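Local coordinates for protein putative mandelate racemase/muconate lactonizing enzyme (Bordetella bronchiseptica, PDB 3DDM) that is of unknown function but belongs to the mandelate racemase/muconate lactonizing enzyme family, pairing an enolase-type N-terminal domain with a TIM-barrel domain, at residues 132-135 and 136-140; 220-224 and 225-229; 292-295 and 296-300. The protein carries 1 engineered substitution. All blocks are in the same frame, centred on the assembly; numbering follows the deposited sequence.

Overall arrangement
All three contacts are local and partly buried. Interactions 1 and 3 are neighbours, although one belongs to the N-terminal domain family and the other to the barrel family: L140 packs on L292, and NH2 of R296 lies close to O of L140. Interaction 2 stands apart, its centre about 38 Å from that of interaction 1. Interaction 1 caps a short helix and adds a proline-tryptophan contact, with P135 and L136 buried. Interaction 2 joins helix 212-222 to strand 229-231 through backbone turns and two buried leucines, beside exposed P224 and Q226. Interaction 3 is helix kinked at a proline, with buried V298 and V299 and a leucine laid on the exposed R296.

Interaction 1. Residues 132-135 and 136-140; sequences AGQP and LWAWL
P135 caps the N-terminus of the short helix 136-139 and packs against W137 and A138 of its first turn. As the N-cap residue it offers its carbonyl O to W139 N at 3.1 Å in a nearly straight bond (170°), the donor lying almost along the C=O axis; A138 N also reaches P135 O, but this second bond is weak. The proline ring packs on the same turn: its CG sits over one face of the W137 indole in a CH-pi contact, 3.8 Å from the centroid of the five-membered ring, while CG also lies 3.6 Å from A138 CB. A chi1 of 72°, with W137 CG between the backbone N and the carbonyl carbon, sets one face of the indole against the proline. Its rotation is further fixed by NE1, which is hydrogen-bonded to the carbonyl O of G363. The extended Q134 side chain crosses that of W139 at about a right angle: its NE2 is 4.0 Å from A138 CB, and OE1 approaches the edge of the W139 ring, 3.9 Å from CD1. Just upstream, G133 takes positive phi in a Schellman motif that ends helix 110-131. L136 rests on H321 of helix 313-325 and F288 of helix 287-300. The arrangement is a tight link between two consecutive helices, one closed by a Schellman motif and the next opened by an N-cap proline.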
loop_
_atom_site.group_PDB
_atom_site.type_symbol
_atom_site.label_atom_id
_atom_site.label_comp_id
_atom_site.label_asym_id
_atom_site.label_seq_id
_atom_site.Cartn_x
_atom_site.Cartn_y
_atom_site.Cartn_z
ATOM N N ALA A 132 5.827 34.548 1.303
ATOM C CA ALA A 132 6.953 35.258 1.898
ATOM C C ALA A 132 7.801 35.878 0.790
ATOM O O ALA A 132 8.842 36.479 1.056
ATOM C CB ALA A 132 7.799 34.300 2.727
ATOM N N GLY A 133 7.351 35.719 -0.453
ATOM C CA GLY A 133 8.081 36.256 -1.583
ATOM C C GLY A 133 9.480 35.691 -1.696
ATOM O O GLY A 133 10.419 36.427 -1.977
ATOM N N GLN A 134 9.624 34.382 -1.497
ATOM C CA GLN A 134 10.939 33.745 -1.567
ATOM C C GLN A 134 11.005 32.448 -2.361
ATOM O O GLN A 134 10.020 31.710 -2.472
ATOM C CB GLN A 134 11.452 33.402 -0.173
ATOM C CG GLN A 134 11.721 34.544 0.765
ATOM C CD GLN A 134 12.245 34.037 2.096
ATOM O OE1 GLN A 134 11.502 33.453 2.894
ATOM N NE2 GLN A 134 13.541 34.227 2.330
ATOM N N PRO A 135 12.183 32.157 -2.937
ATOM C CA PRO A 135 12.340 30.920 -3.695
ATOM C C PRO A 135 12.420 29.827 -2.618
ATOM O O PRO A 135 13.002 30.047 -1.549
ATOM C CB PRO A 135 13.663 31.138 -4.425
ATOM C CG PRO A 135 14.428 32.010 -3.491
ATOM C CD PRO A 135 13.381 33.005 -3.070
ATOM N N LEU A 136 11.827 28.665 -2.881
ATOM C CA LEU A 136 11.834 27.592 -1.899
ATOM C C LEU A 136 13.216 27.344 -1.275
ATOM O O LEU A 136 13.326 27.143 -0.065
ATOM C CB LEU A 136 11.287 26.302 -2.520
ATOM C CG LEU A 136 10.169 25.539 -1.784
ATOM C CD1 LEU A 136 9.917 26.119 -0.393
ATOM C CD2 LEU A 136 8.895 25.596 -2.607
ATOM N N TRP A 137 14.272 27.379 -2.074
ATOM C CA TRP A 137 15.593 27.139 -1.511
ATOM C C TRP A 137 15.963 28.127 -0.387
ATOM O O TRP A 137 16.566 27.742 0.616
ATOM C CB TRP A 137 16.664 27.152 -2.611
ATOM C CG TRP A 137 16.984 28.501 -3.203
ATOM C CD1 TRP A 137 16.514 29.021 -4.382
ATOM C CD2 TRP A 137 17.902 29.468 -2.680
ATOM N NE1 TRP A 137 17.092 30.246 -4.626
ATOM C CE2 TRP A 137 17.948 30.545 -3.598
ATOM C CE3 TRP A 137 18.694 29.530 -1.524
ATOM C CZ2 TRP A 137 18.758 31.668 -3.395
ATOM C CZ3 TRP A 137 19.500 30.651 -1.323
ATOM C CH2 TRP A 137 19.525 31.704 -2.256
ATOM N N ALA A 138 15.594 29.394 -0.546
ATOM C CA ALA A 138 15.899 30.405 0.466
ATOM C C ALA A 138 15.039 30.183 1.708
ATOM O O ALA A 138 15.523 30.287 2.838
ATOM C CB ALA A 138 15.658 31.800 -0.093
ATOM N N TRP A 139 13.765 29.881 1.478
ATOM C CA TRP A 139 12.804 29.608 2.537
ATOM C C TRP A 139 13.300 28.450 3.427
ATOM O O TRP A 139 13.243 28.518 4.655
ATOM C CB TRP A 139 11.480 29.232 1.898
ATOM C CG TRP A 139 10.345 29.099 2.838
ATOM C CD1 TRP A 139 9.577 30.103 3.332
ATOM C CD2 TRP A 139 9.762 27.876 3.302
ATOM N NE1 TRP A 139 8.535 29.588 4.064
ATOM C CE2 TRP A 139 8.624 28.221 4.063
ATOM C CE3 TRP A 139 10.085 26.520 3.141
ATOM C CZ2 TRP A 139 7.800 27.256 4.667
ATOM C CZ3 TRP A 139 9.261 25.558 3.742
ATOM C CH2 TRP A 139 8.134 25.935 4.493
ATOM N N LEU A 140 13.784 27.386 2.792
ATOM C CA LEU A 140 14.310 26.229 3.510
ATOM C C LEU A 140 15.622 26.577 4.229
ATOM O O LEU A 140 16.303 25.696 4.762
ATOM C CB LEU A 140 14.556 25.078 2.531
ATOM C CG LEU A 140 13.321 24.517 1.825
ATOM C CD1 LEU A 140 13.738 23.626 0.657
ATOM C CD2 LEU A 140 12.482 23.754 2.828
#

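Interaction 2. Residues 220-224 and 225-229; sequences QRLGP and AQLDW
Q226 folds its side chain back over the turn that follows helix 212-222, toward P224 and G223. CB points away from the turn, but a bend at chi2 (-61°) brings the chain round again. CG comes to 3.8 Å from P224 O, and CD follows toward G223 O. The terminal NE2 ends 3.2 Å from the same G223 O, where the angle is too poor for a hydrogen bond. The amide therefore rests near that carbonyl without being bonded to it. G223 O is instead taken by the backbone N of Q226 at 2.9 Å, with the donor well above the carbonyl plane. One residue earlier, A225 N binds L222 O at 2.7 Å and 162°. Both bonds span three residues, so the chain winds on in 3-10 fashion through P224 and A225, and Q226 then breaks the winding with positive phi. After the turn, L227 lies beside L222. The two leucines meet at their CD1 methyls, 3.9 Å apart, and L227 CD1 also comes to 4.1 Å from L222 CB. On the outer side of the barrel, L222 packs on A189 of helix 182-196 and on M252, and P224 touches L190, while R193 from the same helix donates NE to the carbonyl O of A225. Beyond the turn L227 lies on L202 and A204, and the backbones of D228 and W229 pair with L202 and A204, which leads the chain from helix 212-222 into strand 229-231 beside the parallel strand 202-205.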
loop_
_atom_site.group_PDB
_atom_site.type_symbol
_atom_site.label_atom_id
_atom_site.label_comp_id
_atom_site.label_asym_id
_atom_site.label_seq_id
_atom_site.Cartn_x
_atom_site.Cartn_y
_atom_site.Cartn_z
ATOM N N GLN A 220 32.010 -6.265 -6.748
ATOM C CA GLN A 220 33.436 -6.535 -6.925
ATOM C C GLN A 220 33.845 -6.315 -8.384
ATOM O O GLN A 220 34.812 -5.606 -8.670
ATOM C CB GLN A 220 33.741 -7.983 -6.532
ATOM C CG GLN A 220 34.869 -8.157 -5.526
ATOM C CD GLN A 220 34.448 -7.824 -4.103
ATOM O OE1 GLN A 220 33.554 -8.463 -3.536
ATOM N NE2 GLN A 220 35.099 -6.825 -3.516
ATOM N N ARG A 221 33.099 -6.938 -9.293
ATOM C CA ARG A 221 33.340 -6.839 -10.727
ATOM C C ARG A 221 33.144 -5.419 -11.269
ATOM O O ARG A 221 33.669 -5.082 -12.328
ATOM C CB ARG A 221 32.417 -7.810 -11.470
ATOM C CG ARG A 221 32.629 -9.263 -11.065
ATOM C CD ARG A 221 31.527 -10.185 -11.574
ATOM N NE ARG A 221 31.514 -10.312 -13.029
ATOM C CZ ARG A 221 30.662 -11.087 -13.693
ATOM N NH1 ARG A 221 29.760 -11.797 -13.025
ATOM N NH2 ARG A 221 30.708 -11.156 -15.020
ATOM N N LEU A 222 32.388 -4.592 -10.552
ATOM C CA LEU A 222 32.159 -3.217 -10.984
ATOM C C LEU A 222 33.287 -2.309 -10.509
ATOM O O LEU A 222 33.540 -1.265 -11.106
ATOM C CB LEU A 222 30.828 -2.682 -10.441
ATOM C CG LEU A 222 29.525 -3.229 -11.030
ATOM C CD1 LEU A 222 28.356 -2.636 -10.273
ATOM C CD2 LEU A 222 29.428 -2.894 -12.507
ATOM N N GLY A 223 33.957 -2.714 -9.432
ATOM C CA GLY A 223 35.048 -1.932 -8.868
ATOM C C GLY A 223 35.863 -1.118 -9.857
ATOM O O GLY A 223 36.020 0.086 -9.674
ATOM N N PRO A 224 36.406 -1.745 -10.913
ATOM C CA PRO A 224 37.210 -1.046 -11.924
ATOM C C PRO A 224 36.533 0.124 -12.651
ATOM O O PRO A 224 37.213 0.944 -13.274
ATOM C CB PRO A 224 37.623 -2.171 -12.874
ATOM C CG PRO A 224 36.556 -3.191 -12.692
ATOM C CD PRO A 224 36.351 -3.184 -11.208
ATOM N N ALA A 225 35.206 0.204 -12.575
ATOM C CA ALA A 225 34.480 1.290 -13.220
ATOM C C ALA A 225 34.590 2.556 -12.373
ATOM O O ALA A 225 34.228 3.644 -12.818
ATOM C CB ALA A 225 33.028 0.915 -13.404
ATOM N N GLN A 226 35.092 2.409 -11.151
ATOM C CA GLN A 226 35.254 3.540 -10.240
ATOM C C GLN A 226 33.948 4.320 -10.040
ATOM O O GLN A 226 33.910 5.542 -10.191
ATOM C CB GLN A 226 36.348 4.472 -10.766
ATOM C CG GLN A 226 37.722 3.819 -10.855
ATOM C CD GLN A 226 38.242 3.347 -9.497
ATOM O OE1 GLN A 226 38.343 4.129 -8.552
ATOM N NE2 GLN A 226 38.582 2.064 -9.403
ATOM N N LEU A 227 32.885 3.605 -9.688
ATOM C CA LEU A 227 31.580 4.219 -9.477
ATOM C C LEU A 227 31.542 5.073 -8.213
ATOM O O LEU A 227 32.264 4.806 -7.260
ATOM C CB LEU A 227 30.506 3.133 -9.395
ATOM C CG LEU A 227 30.435 2.173 -10.586
ATOM C CD1 LEU A 227 29.318 1.178 -10.352
ATOM C CD2 LEU A 227 30.190 2.939 -11.878
ATOM N N ASP A 228 30.705 6.106 -8.215
ATOM C CA ASP A 228 30.565 6.977 -7.056
ATOM C C ASP A 228 29.681 6.301 -6.024
ATOM O O ASP A 228 29.779 6.586 -4.832
ATOM C CB ASP A 228 29.947 8.318 -7.457
ATOM C CG ASP A 228 30.984 9.331 -7.902
ATOM O OD1 ASP A 228 31.951 8.928 -8.597
ATOM O OD2 ASP A 228 30.820 10.526 -7.567
ATOM N N TRP A 229 28.799 5.423 -6.495
ATOM C CA TRP A 229 27.913 4.677 -5.611
ATOM C C TRP A 229 27.101 3.617 -6.359
ATOM O O TRP A 229 26.852 3.736 -7.564
ATOM C CB TRP A 229 26.977 5.627 -4.847
ATOM C CG TRP A 229 25.786 6.146 -5.612
ATOM C CD1 TRP A 229 24.711 5.423 -6.063
ATOM C CD2 TRP A 229 25.511 7.515 -5.941
ATOM N NE1 TRP A 229 23.783 6.259 -6.645
ATOM C CE2 TRP A 229 24.246 7.546 -6.584
ATOM C CE3 TRP A 229 26.209 8.721 -5.754
ATOM C CZ2 TRP A 229 23.668 8.732 -7.040
ATOM C CZ3 TRP A 229 25.633 9.903 -6.207
ATOM C CH2 TRP A 229 24.372 9.896 -6.844
#

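Interaction 3. Residues 292-295 and 296-300; sequences LPVA and RAVVA
Four successive i to i+4 hydrogen bonds, from R296, A297, V298 and V299 N to the O atoms of L292, P293, V294 and A295, join the two halves of this helical run; they measure 2.8 to 3.1 Å from N to O. P293 lacks an N-H to give to the preceding turn, and the helix is kinked there, yet its carbonyl still accepts A297 N. On one flank L292 lies against the R296 side chain. R296 runs extended from CG to NE, which carries the guanidinium back along the helix to L292; CD2 of L292 stands 4.0 Å above the centre of its plane, and CD1 of L292 is 3.6 Å from NE. The leucine gives apolar cover to one face of the cation, while NH2 lies close to the backbone O of L140. Another flank carries V294 and V298, whose CG2 methyls are 4.3 Å apart; V294 packs on F266 and V298 on L270, both of helix 263-272. A295 and V299 touch Y305 of strand 304-309. Helix 287-300 thus has one face on the sheet, another on the adjacent helix and R296 toward the surface, as in the beta-alpha-beta units of a TIM barrel, here strand 275-278, helix 287-300 and strand 304-309.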
loop_
_atom_site.group_PDB
_atom_site.type_symbol
_atom_site.label_atom_id
_atom_site.label_comp_id
_atom_site.label_asym_id
_atom_site.label_seq_id
_atom_site.Cartn_x
_atom_site.Cartn_y
_atom_site.Cartn_z
ATOM N N LEU A 292 13.735 17.665 4.740
ATOM C CA LEU A 292 14.774 18.635 5.082
ATOM C C LEU A 292 15.559 18.123 6.293
ATOM O O LEU A 292 16.794 18.015 6.243
ATOM C CB LEU A 292 14.170 20.014 5.382
ATOM C CG LEU A 292 15.149 21.145 5.764
ATOM C CD1 LEU A 292 16.207 21.332 4.663
ATOM C CD2 LEU A 292 14.356 22.457 6.002
ATOM N N PRO A 293 14.850 17.783 7.395
ATOM C CA PRO A 293 15.523 17.278 8.595
ATOM C C PRO A 293 16.421 16.086 8.290
ATOM O O PRO A 293 17.591 16.076 8.675
ATOM C CB PRO A 293 14.369 16.908 9.508
ATOM C CG PRO A 293 13.318 17.902 9.134
ATOM C CD PRO A 293 13.399 17.910 7.634
ATOM N N VAL A 294 15.897 15.087 7.584
ATOM C CA VAL A 294 16.717 13.922 7.279
ATOM C C VAL A 294 17.880 14.235 6.340
ATOM O O VAL A 294 18.964 13.656 6.479
ATOM C CB VAL A 294 15.853 12.719 6.727
ATOM C CG1 VAL A 294 14.518 13.214 6.234
ATOM C CG2 VAL A 294 16.596 11.979 5.617
ATOM N N ALA A 295 17.679 15.152 5.399
ATOM C CA ALA A 295 18.760 15.497 4.476
ATOM C C ALA A 295 19.854 16.255 5.230
ATOM O O ALA A 295 21.052 16.034 5.009
ATOM C CB ALA A 295 18.237 16.339 3.315
ATOM N N ARG A 296 19.443 17.148 6.128
ATOM C CA ARG A 296 20.422 17.894 6.903
ATOM C C ARG A 296 21.166 16.914 7.795
ATOM O O ARG A 296 22.395 16.958 7.898
ATOM C CB ARG A 296 19.738 18.981 7.734
ATOM C CG ARG A 296 19.482 20.249 6.939
ATOM C CD ARG A 296 18.840 21.354 7.761
ATOM N NE ARG A 296 18.707 22.561 6.946
ATOM C CZ ARG A 296 18.016 23.642 7.294
ATOM N NH1 ARG A 296 17.377 23.683 8.459
ATOM N NH2 ARG A 296 17.959 24.684 6.465
ATOM N N ALA A 297 20.414 16.008 8.411
ATOM C CA ALA A 297 20.988 14.998 9.287
ATOM C C ALA A 297 22.013 14.154 8.538
ATOM O O ALA A 297 23.090 13.868 9.060
ATOM C CB ALA A 297 19.890 14.110 9.843
ATOM N N VAL A 298 21.679 13.757 7.315
ATOM C CA VAL A 298 22.586 12.942 6.509
ATOM C C VAL A 298 23.907 13.661 6.233
ATOM O O VAL A 298 24.985 13.081 6.390
ATOM C CB VAL A 298 21.933 12.550 5.149
ATOM C CG1 VAL A 298 22.996 12.027 4.182
ATOM C CG2 VAL A 298 20.851 11.490 5.373
ATOM N N VAL A 299 23.823 14.922 5.822
ATOM C CA VAL A 299 25.021 15.693 5.516
ATOM C C VAL A 299 25.856 15.962 6.768
ATOM O O VAL A 299 27.088 15.896 6.727
ATOM C CB VAL A 299 24.663 17.020 4.823
ATOM C CG1 VAL A 299 25.881 17.919 4.753
ATOM C CG2 VAL A 299 24.145 16.734 3.417
ATOM N N ALA A 300 25.190 16.252 7.881
ATOM C CA ALA A 300 25.896 16.497 9.135
ATOM C C ALA A 300 26.598 15.218 9.616
ATOM O O ALA A 300 27.652 15.275 10.248
ATOM C CB ALA A 300 24.914 16.994 10.205
#